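Local coordinates for protein aromatic-amino-acid:2-oxoglutarate transaminase (Candida albicans, PDB 6HND) that probably transfers amino groups between aromatic amino acids and 2-oxo acids such as 2-oxoglutarate, using pyridoxal 5'-phosphate as its cofactor, at residues V176-G181 against A201-V206; D156-F161 against F351-K356; S407-L412 against A494-D499; D62-K67 against L400-N405. All blocks are in the same frame, centred on the assembly; numbering follows the deposited sequence.

Contact 1 (V176-G181 against A201-V206)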
loop_
_atom_site.group_PDB
_atom_site.type_symbol
_atom_site.label_atom_id
_atom_site.label_comp_id
_atom_site.label_asym_id
_atom_site.label_seq_id
_atom_site.Cartn_x
_atom_site.Cartn_y
_atom_site.Cartn_z
ATOM N N VAL B 176 9.908 -8.868 -9.350
ATOM C CA VAL B 176 10.301 -8.532 -10.742
ATOM C C VAL B 176 11.502 -9.380 -11.159
ATOM O O VAL B 176 11.668 -9.544 -12.386
ATOM C CB VAL B 176 10.568 -7.025 -10.938
ATOM C CG1 VAL B 176 11.986 -6.606 -10.546
ATOM C CG2 VAL B 176 10.307 -6.613 -12.378
ATOM N N PHE B 177 12.333 -9.874 -10.224
ATOM C CA PHE B 177 13.554 -10.656 -10.582
ATOM C C PHE B 177 13.420 -12.165 -10.294
ATOM O O PHE B 177 14.147 -12.912 -10.948
ATOM C CB PHE B 177 14.824 -10.083 -9.939
ATOM C CG PHE B 177 15.271 -8.757 -10.494
ATOM C CD1 PHE B 177 15.481 -8.586 -11.843
ATOM C CD2 PHE B 177 15.550 -7.695 -9.652
ATOM C CE1 PHE B 177 15.871 -7.358 -12.343
ATOM C CE2 PHE B 177 15.981 -6.473 -10.150
ATOM C CZ PHE B 177 16.127 -6.301 -11.498
ATOM N N LEU B 178 12.575 -12.628 -9.373
ATOM C CA LEU B 178 12.618 -14.047 -8.940
ATOM C C LEU B 178 11.365 -14.819 -9.380
ATOM O O LEU B 178 10.269 -14.523 -8.918
ATOM C CB LEU B 178 12.769 -14.093 -7.420
ATOM C CG LEU B 178 13.999 -13.402 -6.854
ATOM C CD1 LEU B 178 13.958 -13.428 -5.336
ATOM C CD2 LEU B 178 15.273 -14.024 -7.378
ATOM N N ASP B 179 11.531 -15.835 -10.202
ATOM C CA ASP B 179 10.470 -16.833 -10.489
ATOM C C ASP B 179 10.518 -17.899 -9.409
ATOM O O ASP B 179 11.540 -17.975 -8.682
ATOM C CB ASP B 179 10.653 -17.466 -11.872
ATOM C CG ASP B 179 10.063 -16.597 -12.961
ATOM O OD1 ASP B 179 8.890 -16.167 -12.778
ATOM O OD2 ASP B 179 10.769 -16.339 -13.956
ATOM N N ASP B 180 9.458 -18.692 -9.346
ATOM C CA ASP B 180 9.346 -19.902 -8.492
ATOM C C ASP B 180 10.543 -20.819 -8.789
ATOM O O ASP B 180 10.758 -21.119 -9.959
ATOM C CB ASP B 180 8.012 -20.607 -8.758
ATOM C CG ASP B 180 7.424 -21.190 -7.494
ATOM O OD1 ASP B 180 7.811 -22.330 -7.163
ATOM O OD2 ASP B 180 6.615 -20.467 -6.827
ATOM N N GLY B 181 11.305 -21.210 -7.771
ATOM C CA GLY B 181 12.475 -22.084 -7.933
ATOM C C GLY B 181 13.789 -21.321 -8.029
ATOM O O GLY B 181 14.853 -21.953 -7.904
ATOM N N ALA B 201 7.990 -15.059 -3.708
ATOM C CA ALA B 201 8.276 -15.121 -5.159
ATOM C C ALA B 201 8.592 -16.566 -5.526
ATOM O O ALA B 201 8.825 -16.795 -6.711
ATOM C CB ALA B 201 9.408 -14.179 -5.542
ATOM N N GLY B 202 8.625 -17.461 -4.532
ATOM C CA GLY B 202 8.993 -18.884 -4.641
ATOM C C GLY B 202 10.512 -19.145 -4.671
ATOM O O GLY B 202 10.923 -20.271 -5.033
ATOM N N ALA B 203 11.340 -18.180 -4.274
ATOM C CA ALA B 203 12.816 -18.264 -4.382
ATOM C C ALA B 203 13.408 -18.847 -3.095
ATOM O O ALA B 203 12.801 -18.663 -2.008
ATOM C CB ALA B 203 13.375 -16.900 -4.694
ATOM N N LYS B 204 14.535 -19.545 -3.214
ATOM C CA LYS B 204 15.340 -20.003 -2.046
ATOM C C LYS B 204 16.410 -18.936 -1.735
ATOM O O LYS B 204 17.094 -18.452 -2.666
ATOM C CB LYS B 204 15.955 -21.393 -2.279
ATOM C CG LYS B 204 16.195 -22.185 -0.989
ATOM C CD LYS B 204 17.537 -22.927 -0.878
ATOM C CE LYS B 204 18.250 -22.786 0.463
ATOM N NZ LYS B 204 17.945 -23.887 1.408
ATOM N N ALA B 205 16.538 -18.574 -0.462
ATOM C CA ALA B 205 17.598 -17.692 0.071
ATOM C C ALA B 205 18.838 -18.532 0.382
ATOM O O ALA B 205 18.747 -19.493 1.170
ATOM C CB ALA B 205 17.099 -16.990 1.301
ATOM N N VAL B 206 19.962 -18.186 -0.234
ATOM C CA VAL B 206 21.292 -18.790 0.061
ATOM C C VAL B 206 22.124 -17.719 0.761
ATOM O O VAL B 206 22.273 -16.606 0.251
ATOM C CB VAL B 206 21.932 -19.327 -1.228
ATOM C CG1 VAL B 206 23.437 -19.472 -1.114
ATOM C CG2 VAL B 206 21.258 -20.643 -1.613
#
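Asp-180 and Gly-202 bring their CA atoms to 4.0 Å where two helix exits meet, one leaving helix 166-177 and the other leaving helix 193-200 through a Schellman motif with Gly-202 at positive phi. The setting is the edge of the large mixed sheet of a pyridoxal-phosphate-dependent aminotransferase: each exit leads into a strand, 183-187 or 204-208, and the two strands run parallel as neighbours. A single hydrogen bond ties the turns together, Gly-181 N to Gly-202 O at 2.9 Å. It is almost straight at the hydrogen (171°), yet the donor sits above the carbonyl plane. Gly-181, like Gly-202, has a positive phi (96°).

Beside this bond lies a small apolar cluster. Leu-178 points its CB at Ala-201 CB, 3.9 Å away, and its CG, set beside the backbone N (chi1 -59°), carries the branch on to Ala-203. Strand 183-187 adds Ile-184 to the Leu-178 side chain. The carbonyl oxygens of Leu-178 and Ala-201 stand 3.5 Å apart, two acceptors that could not pair with each other; Arg-11 satisfies both, NH2 to the first and NH1 to the second. The tightest apolar approach across the two turns is a methyl-to-methyl one, Leu-178 CD1 on Ala-203 CB at 3.6 Å.

Contact 2 (D156-F161 against F351-K356)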
loop_
_atom_site.group_PDB
_atom_site.type_symbol
_atom_site.label_atom_id
_atom_site.label_comp_id
_atom_site.label_asym_id
_atom_site.label_seq_id
_atom_site.Cartn_x
_atom_site.Cartn_y
_atom_site.Cartn_z
ATOM N N ASP B 156 21.098 5.595 -19.481
ATOM C CA ASP B 156 20.093 6.666 -19.742
ATOM C C ASP B 156 18.647 6.159 -19.577
ATOM O O ASP B 156 17.769 7.006 -19.292
ATOM C CB ASP B 156 20.337 7.277 -21.126
ATOM C CG ASP B 156 21.629 8.090 -21.226
ATOM O OD1 ASP B 156 22.135 8.550 -20.155
ATOM O OD2 ASP B 156 22.128 8.262 -22.377
ATOM N N ASP B 157 18.417 4.850 -19.690
ATOM C CA ASP B 157 17.078 4.211 -19.818
ATOM C C ASP B 157 16.561 3.726 -18.457
ATOM O O ASP B 157 16.012 2.605 -18.379
ATOM C CB ASP B 157 17.128 3.074 -20.845
ATOM C CG ASP B 157 17.076 3.595 -22.267
ATOM O OD1 ASP B 157 16.425 4.651 -22.492
ATOM O OD2 ASP B 157 17.689 2.960 -23.130
ATOM N N TRP B 158 16.714 4.553 -17.427
ATOM C CA TRP B 158 16.260 4.265 -16.046
ATOM C C TRP B 158 15.023 5.106 -15.758
ATOM O O TRP B 158 14.783 6.113 -16.489
ATOM C CB TRP B 158 17.360 4.542 -15.019
ATOM C CG TRP B 158 17.842 5.959 -14.944
ATOM C CD1 TRP B 158 18.871 6.486 -15.663
ATOM C CD2 TRP B 158 17.450 6.986 -14.014
ATOM N NE1 TRP B 158 19.128 7.769 -15.274
ATOM C CE2 TRP B 158 18.278 8.110 -14.265
ATOM C CE3 TRP B 158 16.487 7.076 -12.996
ATOM C CZ2 TRP B 158 18.145 9.316 -13.582
ATOM C CZ3 TRP B 158 16.333 8.279 -12.335
ATOM C CH2 TRP B 158 17.156 9.379 -12.621
ATOM N N ASN B 159 14.302 4.729 -14.710
ATOM C CA ASN B 159 13.140 5.506 -14.230
ATOM C C ASN B 159 12.929 5.257 -12.732
ATOM O O ASN B 159 13.577 4.364 -12.159
ATOM C CB ASN B 159 11.926 5.176 -15.105
ATOM C CG ASN B 159 10.802 6.179 -15.007
ATOM O OD1 ASN B 159 10.972 7.295 -14.480
ATOM N ND2 ASN B 159 9.635 5.740 -15.466
ATOM N N VAL B 160 12.077 6.068 -12.111
ATOM C CA VAL B 160 11.708 5.919 -10.688
ATOM C C VAL B 160 10.234 5.496 -10.632
ATOM O O VAL B 160 9.526 5.669 -11.622
ATOM C CB VAL B 160 12.036 7.202 -9.892
ATOM C CG1 VAL B 160 13.528 7.416 -9.810
ATOM C CG2 VAL B 160 11.402 8.451 -10.456
ATOM N N PHE B 161 9.813 4.988 -9.478
ATOM C CA PHE B 161 8.445 4.514 -9.167
ATOM C C PHE B 161 8.182 4.723 -7.670
ATOM O O PHE B 161 8.936 4.180 -6.847
ATOM C CB PHE B 161 8.335 3.040 -9.534
ATOM C CG PHE B 161 6.939 2.507 -9.543
ATOM C CD1 PHE B 161 6.350 2.053 -8.378
ATOM C CD2 PHE B 161 6.228 2.421 -10.728
ATOM C CE1 PHE B 161 5.066 1.537 -8.397
ATOM C CE2 PHE B 161 4.953 1.888 -10.749
ATOM C CZ PHE B 161 4.376 1.447 -9.580
ATOM N N PHE B 351 10.756 5.113 -2.890
ATOM C CA PHE B 351 10.788 4.913 -4.356
ATOM C C PHE B 351 11.821 3.847 -4.695
ATOM O O PHE B 351 12.709 3.560 -3.887
ATOM C CB PHE B 351 11.010 6.251 -5.078
ATOM C CG PHE B 351 12.306 6.949 -4.764
ATOM C CD1 PHE B 351 12.414 7.788 -3.667
ATOM C CD2 PHE B 351 13.410 6.768 -5.573
ATOM C CE1 PHE B 351 13.610 8.429 -3.393
ATOM C CE2 PHE B 351 14.613 7.390 -5.279
ATOM C CZ PHE B 351 14.714 8.212 -4.187
ATOM N N ILE B 352 11.703 3.315 -5.900
ATOM C CA ILE B 352 12.741 2.454 -6.507
ATOM C C ILE B 352 13.277 3.168 -7.751
ATOM O O ILE B 352 12.586 4.053 -8.306
ATOM C CB ILE B 352 12.242 1.028 -6.799
ATOM C CG1 ILE B 352 11.068 1.007 -7.769
ATOM C CG2 ILE B 352 11.942 0.315 -5.490
ATOM C CD1 ILE B 352 10.590 -0.361 -8.096
ATOM N N VAL B 353 14.514 2.823 -8.105
ATOM C CA VAL B 353 15.228 3.300 -9.313
ATOM C C VAL B 353 15.680 2.036 -10.017
ATOM O O VAL B 353 16.249 1.190 -9.315
ATOM C CB VAL B 353 16.431 4.175 -8.949
ATOM C CG1 VAL B 353 17.045 4.848 -10.173
ATOM C CG2 VAL B 353 16.087 5.177 -7.858
ATOM N N GLY B 354 15.380 1.925 -11.309
ATOM C CA GLY B 354 15.750 0.772 -12.146
ATOM C C GLY B 354 15.495 1.044 -13.612
ATOM O O GLY B 354 15.038 2.175 -13.954
ATOM N N HIS B 355 15.793 0.054 -14.461
ATOM C CA HIS B 355 15.545 0.130 -15.921
ATOM C C HIS B 355 14.048 0.364 -16.174
ATOM O O HIS B 355 13.193 -0.270 -15.474
ATOM C CB HIS B 355 16.082 -1.121 -16.647
ATOM C CG HIS B 355 16.260 -0.909 -18.119
ATOM N ND1 HIS B 355 15.256 -1.176 -19.028
ATOM C CD2 HIS B 355 17.307 -0.407 -18.830
ATOM C CE1 HIS B 355 15.684 -0.860 -20.232
ATOM N NE2 HIS B 355 16.944 -0.383 -20.139
ATOM N N LYS B 356 13.743 1.222 -17.147
ATOM C CA LYS B 356 12.390 1.442 -17.714
ATOM C C LYS B 356 11.597 0.130 -17.711
ATOM O O LYS B 356 10.414 0.165 -17.326
ATOM C CB LYS B 356 12.489 1.985 -19.146
ATOM C CG LYS B 356 11.927 3.383 -19.368
ATOM C CD LYS B 356 12.889 4.372 -20.061
ATOM C CE LYS B 356 13.589 3.847 -21.307
ATOM N NZ LYS B 356 12.647 3.314 -22.325
HETATM O O HOH W 1 9.223 2.691 -16.931
#
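The imidazole of His-355 receives the carbonyl oxygen of Asp-157 over one face, 3.3 Å above the ring plane and displaced toward the rim, near CD2. The indole of Trp-158 has Val-160 CG1 at its edge, in plane, while Val-353 CG1 comes in obliquely to CE3 at 3.6 Å. Val-353 also places CG2 at the edge of the Phe-351 ring. These apolar groups share one face of the sheet, under helix 137-151; on the other, Phe-161 CB meets Ile-352 CG1 at 3.8 Å and helix 356-369 covers both residues.

Between the faces runs an antiparallel strand pair at the border of the large mixed sheet of the aminotransferase fold. Asn-159 and Gly-354 form one hydrogen-bonded pair, with Asn-159 N to Gly-354 O at 2.8 Å; Phe-161 and Ile-352 form the next. Past the strand end Lys-356 N gives a straight bond to Asp-157 O (2.9 Å, 173°). The Asn-159 amide turns to Arg-144 through OD1, and its ND2 holds only weakly the water that donates to Lys-356 O.

With CG opposite the backbone N (chi1 -161°), His-355 is the N-cap of the helix that follows, its ND1 taking Glu-357 N. Asp-157 OD1 and Lys-356 NZ lie 4.0 Å apart, beyond a salt bridge, so their attraction is probably modest and the backbone bonds carry most of the polar grip.

Contact 3 (S407-L412 against A494-D499)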
loop_
_atom_site.group_PDB
_atom_site.type_symbol
_atom_site.label_atom_id
_atom_site.label_comp_id
_atom_site.label_asym_id
_atom_site.label_seq_id
_atom_site.Cartn_x
_atom_site.Cartn_y
_atom_site.Cartn_z
ATOM N N SER B 407 25.748 11.149 14.082
ATOM C CA SER B 407 27.208 11.115 14.302
ATOM C C SER B 407 27.480 11.259 15.797
ATOM O O SER B 407 28.264 10.450 16.325
ATOM C CB SER B 407 27.938 12.159 13.515
ATOM O OG SER B 407 29.322 12.188 13.878
ATOM N N TYR B 408 26.883 12.251 16.450
ATOM C CA TYR B 408 27.101 12.472 17.900
ATOM C C TYR B 408 26.581 11.233 18.644
ATOM O O TYR B 408 27.315 10.726 19.534
ATOM C CB TYR B 408 26.467 13.786 18.364
ATOM C CG TYR B 408 26.689 14.114 19.818
ATOM C CD1 TYR B 408 27.952 14.442 20.292
ATOM C CD2 TYR B 408 25.642 14.095 20.731
ATOM C CE1 TYR B 408 28.180 14.734 21.629
ATOM C CE2 TYR B 408 25.850 14.393 22.073
ATOM C CZ TYR B 408 27.124 14.710 22.522
ATOM O OH TYR B 408 27.356 15.012 23.830
ATOM N N ARG B 409 25.380 10.750 18.286
ATOM C CA ARG B 409 24.708 9.621 18.984
ATOM C C ARG B 409 25.610 8.385 18.892
ATOM O O ARG B 409 25.879 7.756 19.949
ATOM C CB ARG B 409 23.312 9.351 18.412
ATOM C CG ARG B 409 22.225 10.264 18.961
ATOM C CD ARG B 409 20.990 10.261 18.080
ATOM N NE ARG B 409 19.911 10.985 18.714
ATOM C CZ ARG B 409 18.924 10.419 19.379
ATOM N NH1 ARG B 409 18.809 9.099 19.423
ATOM N NH2 ARG B 409 18.022 11.174 19.975
ATOM N N LYS B 410 26.119 8.073 17.698
ATOM C CA LYS B 410 26.936 6.845 17.502
ATOM C C LYS B 410 28.185 6.905 18.394
ATOM O O LYS B 410 28.510 5.877 19.058
ATOM C CB LYS B 410 27.313 6.643 16.036
ATOM C CG LYS B 410 28.166 5.405 15.795
ATOM C CD LYS B 410 29.643 5.707 15.763
ATOM C CE LYS B 410 30.074 6.347 14.461
ATOM N NZ LYS B 410 31.547 6.470 14.388
ATOM N N ASP B 411 28.871 8.045 18.412
ATOM C CA ASP B 411 30.147 8.198 19.171
ATOM C C ASP B 411 29.883 8.105 20.685
ATOM O O ASP B 411 30.697 7.474 21.403
ATOM C CB ASP B 411 30.845 9.504 18.801
ATOM C CG ASP B 411 31.335 9.541 17.369
ATOM O OD1 ASP B 411 31.463 8.439 16.740
ATOM O OD2 ASP B 411 31.568 10.670 16.892
ATOM N N LEU B 412 28.797 8.715 21.150
ATOM C CA LEU B 412 28.369 8.663 22.568
ATOM C C LEU B 412 28.206 7.194 22.987
ATOM O O LEU B 412 28.896 6.750 23.925
ATOM C CB LEU B 412 27.058 9.439 22.700
ATOM C CG LEU B 412 26.748 10.004 24.077
ATOM C CD1 LEU B 412 27.834 10.979 24.537
ATOM C CD2 LEU B 412 25.380 10.677 24.046
ATOM N N ALA B 494 18.981 5.272 17.472
ATOM C CA ALA B 494 18.025 6.153 16.769
ATOM C C ALA B 494 16.843 6.466 17.689
ATOM O O ALA B 494 16.263 7.542 17.526
ATOM C CB ALA B 494 17.576 5.504 15.473
ATOM N N LEU B 495 16.504 5.572 18.619
ATOM C CA LEU B 495 15.219 5.639 19.365
ATOM C C LEU B 495 15.366 6.571 20.581
ATOM O O LEU B 495 14.411 7.292 20.901
ATOM C CB LEU B 495 14.757 4.230 19.776
ATOM C CG LEU B 495 13.318 3.854 19.381
ATOM C CD1 LEU B 495 12.808 2.716 20.235
ATOM C CD2 LEU B 495 12.334 5.036 19.448
ATOM N N ALA B 496 16.513 6.566 21.246
ATOM C CA ALA B 496 16.713 7.278 22.528
ATOM C C ALA B 496 16.211 8.721 22.410
ATOM O O ALA B 496 16.408 9.291 21.349
ATOM C CB ALA B 496 18.179 7.236 22.875
ATOM N N ASN B 497 15.644 9.279 23.483
ATOM C CA ASN B 497 15.119 10.679 23.583
ATOM C C ASN B 497 16.259 11.686 23.803
ATOM O O ASN B 497 16.099 12.843 23.397
ATOM C CB ASN B 497 14.086 10.834 24.710
ATOM C CG ASN B 497 12.865 9.968 24.502
ATOM O OD1 ASN B 497 12.130 10.148 23.533
ATOM N ND2 ASN B 497 12.643 9.009 25.384
ATOM N N ASN B 498 17.366 11.264 24.416
ATOM C CA ASN B 498 18.450 12.178 24.864
ATOM C C ASN B 498 19.751 11.401 25.130
ATOM O O ASN B 498 19.731 10.143 25.230
ATOM C CB ASN B 498 18.011 13.008 26.091
ATOM C CG ASN B 498 17.447 12.175 27.230
ATOM O OD1 ASN B 498 18.140 11.310 27.768
ATOM N ND2 ASN B 498 16.189 12.403 27.599
ATOM N N ASP B 499 20.836 12.157 25.266
ATOM C CA ASP B 499 22.211 11.694 25.575
ATOM C C ASP B 499 22.211 10.863 26.861
ATOM O O ASP B 499 22.969 9.877 26.921
ATOM C CB ASP B 499 23.155 12.893 25.718
ATOM C CG ASP B 499 23.273 13.758 24.475
ATOM O OD1 ASP B 499 22.748 13.367 23.440
ATOM O OD2 ASP B 499 23.890 14.815 24.565
#
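Hydrogen bonding in this contact rests on Arg-409, which reaches from the long helix 392-418 of the aminotransferase fold to the loop joining strand 488-492 to helix 499-518. The guanidinium grips one carbonyl oxygen end-on with two nitrogens: NH2 to Ala-496 O at 2.8 Å and NH1 to the same atom at 3.1 Å. The oxygen lies in the guanidinium plane, only 5° out of it, whereas both nitrogens come to it from one face of the carbonyl plane. A chain extended from CG to NE carries the guanidinium across to the loop. There the buried group is met by two carbonyl oxygens, Ala-496 O and, at NH1, Tyr-493 O, which should limit rotation of the planar group.

Flat-group contact comes next. Asp-499 brings its carboxylate to the edge of the Tyr-408 ring, OD2 3.2 Å from CE2, with the two planes 56° apart; the C-H edge of the ring, weakly positive, probably suits the carboxylate, though no hydrogen bond is formed.

At the loop's end Asn-498 is the N-cap of helix 499-518, its OD1 accepting from Glu-501 N. The second subunit also holds this loop, Asn-47 of that chain donating from ND2 to Asn-497 OD1 and Leu-495 O. A carbon-to-carbon contact completes the set: Leu-412, with CG anti to the backbone N (chi1 -155°), lays CD2 against the CB methylene of Asp-499 at 3.6 Å.

Contact 4 (D62-K67 against L400-N405)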
loop_
_atom_site.group_PDB
_atom_site.type_symbol
_atom_site.label_atom_id
_atom_site.label_comp_id
_atom_site.label_asym_id
_atom_site.label_seq_id
_atom_site.Cartn_x
_atom_site.Cartn_y
_atom_site.Cartn_z
ATOM N N ASP B 62 12.800 23.381 12.203
ATOM C CA ASP B 62 13.956 23.836 11.385
ATOM C C ASP B 62 15.111 22.848 11.546
ATOM O O ASP B 62 15.930 22.731 10.610
ATOM C CB ASP B 62 14.354 25.251 11.779
ATOM C CG ASP B 62 13.218 26.203 11.517
ATOM O OD1 ASP B 62 12.758 26.250 10.353
ATOM O OD2 ASP B 62 12.774 26.823 12.480
ATOM N N TYR B 63 15.164 22.158 12.682
ATOM C CA TYR B 63 16.240 21.193 13.000
ATOM C C TYR B 63 15.632 20.114 13.884
ATOM O O TYR B 63 14.679 20.369 14.639
ATOM C CB TYR B 63 17.457 21.907 13.617
ATOM C CG TYR B 63 17.146 22.760 14.824
ATOM C CD1 TYR B 63 17.141 22.217 16.102
ATOM C CD2 TYR B 63 16.850 24.112 14.700
ATOM C CE1 TYR B 63 16.820 22.980 17.212
ATOM C CE2 TYR B 63 16.541 24.894 15.804
ATOM C CZ TYR B 63 16.517 24.321 17.064
ATOM O OH TYR B 63 16.196 25.072 18.164
ATOM N N PRO B 64 16.155 18.875 13.795
ATOM C CA PRO B 64 15.702 17.796 14.666
ATOM C C PRO B 64 15.764 18.231 16.131
ATOM O O PRO B 64 16.746 18.842 16.507
ATOM C CB PRO B 64 16.678 16.628 14.409
ATOM C CG PRO B 64 17.373 16.961 13.090
ATOM C CD PRO B 64 17.172 18.443 12.826
ATOM N N PHE B 65 14.742 17.861 16.912
ATOM C CA PHE B 65 14.625 18.092 18.379
ATOM C C PHE B 65 14.362 19.567 18.703
ATOM O O PHE B 65 14.406 19.867 19.883
ATOM C CB PHE B 65 15.859 17.545 19.107
ATOM C CG PHE B 65 15.968 16.059 18.905
ATOM C CD1 PHE B 65 15.267 15.182 19.720
ATOM C CD2 PHE B 65 16.680 15.539 17.840
ATOM C CE1 PHE B 65 15.319 13.813 19.495
ATOM C CE2 PHE B 65 16.722 14.172 17.617
ATOM C CZ PHE B 65 16.035 13.315 18.431
ATOM N N GLN B 66 14.049 20.427 17.726
ATOM C CA GLN B 66 13.570 21.808 18.008
ATOM C C GLN B 66 12.309 21.742 18.876
ATOM O O GLN B 66 11.430 20.923 18.566
ATOM C CB GLN B 66 13.266 22.585 16.725
ATOM C CG GLN B 66 13.045 24.076 16.970
ATOM C CD GLN B 66 12.656 24.840 15.727
ATOM O OE1 GLN B 66 12.250 24.271 14.718
ATOM N NE2 GLN B 66 12.739 26.157 15.810
ATOM N N LYS B 67 12.231 22.593 19.908
ATOM C CA LYS B 67 11.074 22.750 20.835
ATOM C C LYS B 67 10.288 23.995 20.409
ATOM O O LYS B 67 10.877 25.092 20.440
ATOM C CB LYS B 67 11.547 22.848 22.293
ATOM C CG LYS B 67 11.292 21.615 23.152
ATOM C CD LYS B 67 11.924 20.340 22.615
ATOM C CE LYS B 67 11.766 19.136 23.527
ATOM N NZ LYS B 67 12.542 17.983 23.011
ATOM N N LEU B 400 21.941 16.495 6.163
ATOM C CA LEU B 400 23.225 16.805 6.845
ATOM C C LEU B 400 22.985 17.206 8.311
ATOM O O LEU B 400 23.788 16.768 9.178
ATOM C CB LEU B 400 23.983 17.870 6.057
ATOM C CG LEU B 400 24.452 17.419 4.677
ATOM C CD1 LEU B 400 25.218 18.533 3.997
ATOM C CD2 LEU B 400 25.294 16.155 4.763
ATOM N N LYS B 401 21.902 17.910 8.633
ATOM C CA LYS B 401 21.562 18.210 10.055
ATOM C C LYS B 401 21.322 16.897 10.805
ATOM O O LYS B 401 21.849 16.744 11.935
ATOM C CB LYS B 401 20.329 19.102 10.190
ATOM C CG LYS B 401 20.491 20.539 9.721
ATOM C CD LYS B 401 19.282 21.354 10.039
ATOM C CE LYS B 401 19.447 22.822 9.714
ATOM N NZ LYS B 401 19.684 23.025 8.271
ATOM N N MET B 402 20.576 15.977 10.189
ATOM C CA MET B 402 20.278 14.650 10.792
ATOM C C MET B 402 21.584 13.872 10.962
ATOM O O MET B 402 21.728 13.195 11.977
ATOM C CB MET B 402 19.324 13.817 9.932
ATOM C CG MET B 402 18.006 14.500 9.618
ATOM S SD MET B 402 16.600 13.514 10.168
ATOM C CE MET B 402 17.044 11.893 9.542
ATOM N N ARG B 403 22.480 13.958 9.976
ATOM C CA ARG B 403 23.817 13.303 9.994
ATOM C C ARG B 403 24.553 13.630 11.299
ATOM O O ARG B 403 25.084 12.666 11.953
ATOM C CB ARG B 403 24.620 13.747 8.768
ATOM C CG ARG B 403 26.030 13.200 8.736
ATOM C CD ARG B 403 26.744 13.542 7.444
ATOM N NE ARG B 403 28.143 13.202 7.596
ATOM C CZ ARG B 403 29.045 13.941 8.260
ATOM N NH1 ARG B 403 28.716 15.087 8.846
ATOM N NH2 ARG B 403 30.289 13.508 8.328
ATOM N N LEU B 404 24.575 14.923 11.660
ATOM C CA LEU B 404 25.310 15.472 12.831
ATOM C C LEU B 404 24.773 14.841 14.100
ATOM O O LEU B 404 25.610 14.504 14.954
ATOM C CB LEU B 404 25.148 16.989 12.929
ATOM C CG LEU B 404 26.077 17.808 12.046
ATOM C CD1 LEU B 404 25.906 19.289 12.362
ATOM C CD2 LEU B 404 27.522 17.364 12.227
ATOM N N ASN B 405 23.448 14.767 14.235
ATOM C CA ASN B 405 22.788 14.127 15.411
ATOM C C ASN B 405 23.256 12.668 15.524
ATOM O O ASN B 405 23.714 12.251 16.613
ATOM C CB ASN B 405 21.263 14.097 15.294
ATOM C CG ASN B 405 20.563 15.112 16.165
ATOM O OD1 ASN B 405 20.129 14.788 17.273
ATOM N ND2 ASN B 405 20.409 16.323 15.647
#
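Lys-401 leaves its helix with CG beside the backbone N (chi1 -69°) and runs extended through the next two torsions, which carries CD and CE along the turn of 62-67; the final bend at chi4 (62°) turns only NZ. Phe-65, likewise with CG beside its nitrogen, swings its ring toward Asn-405. The turn is a type II beta turn from Tyr-63 to Gln-66, closed by Gln-66 N to Tyr-63 O at 3.2 Å, and Phe-65 takes its positive-phi position.

Pro-64 makes the broadest contact. Its CD faces Lys-401 CB, CG meets Met-402 CG at 4.3 Å, and CB lies 3.9 Å from Asn-405 ND2, the proline and the amide sliding past each other in opposite directions. Lys-401 lays CE 3.6 Å from Asp-62 O, so carbon and not nitrogen meets that oxygen. Over on Asn-405, OD1 approaches Phe-65 CE2 at 3.5 Å, obliquely, with amide and ring planes 23° apart. Within the loop, Asp-62 N bonds to Gln-66 OE1 at 2.7 Å, bridging the turn, while Asp-62 OD1 binds Ser-108 OG.

Toward helix 392-418, where Trp-398 also touches Pro-64, the turn is held by van der Waals contact, with no hydrogen bond between the two segments. Phe-65 makes backbone hydrogen bonds to the second subunit, whose Phe-50 packs on Pro-64, Met-402 and Asn-405 and meets the Phe-65 ring edge-to-face, placing the loop between strands 53-60 and 109-113 at the dimer interface.

Overall arrangement
Contacts 1 and 2 serve the same mixed sheet near its two outermost strands within this chain, 22 Å apart between centres, with contact 1 lying in the chain between the segments of contact 2. Contacts 3 and 4 are neighbours on helix 392-418, centres 12 Å apart, and they touch: Arg-409 NH2 packs on Phe-65 CZ at 3.3 Å, and both face the second subunit. Contacts 2, 3 and 4 approach the cofactor, with the side chains of Phe-351 and Ala-494 each about 10 Å from a bound pyridoxal phosphate and Met-402 about 12 Å; contact 1 is remote.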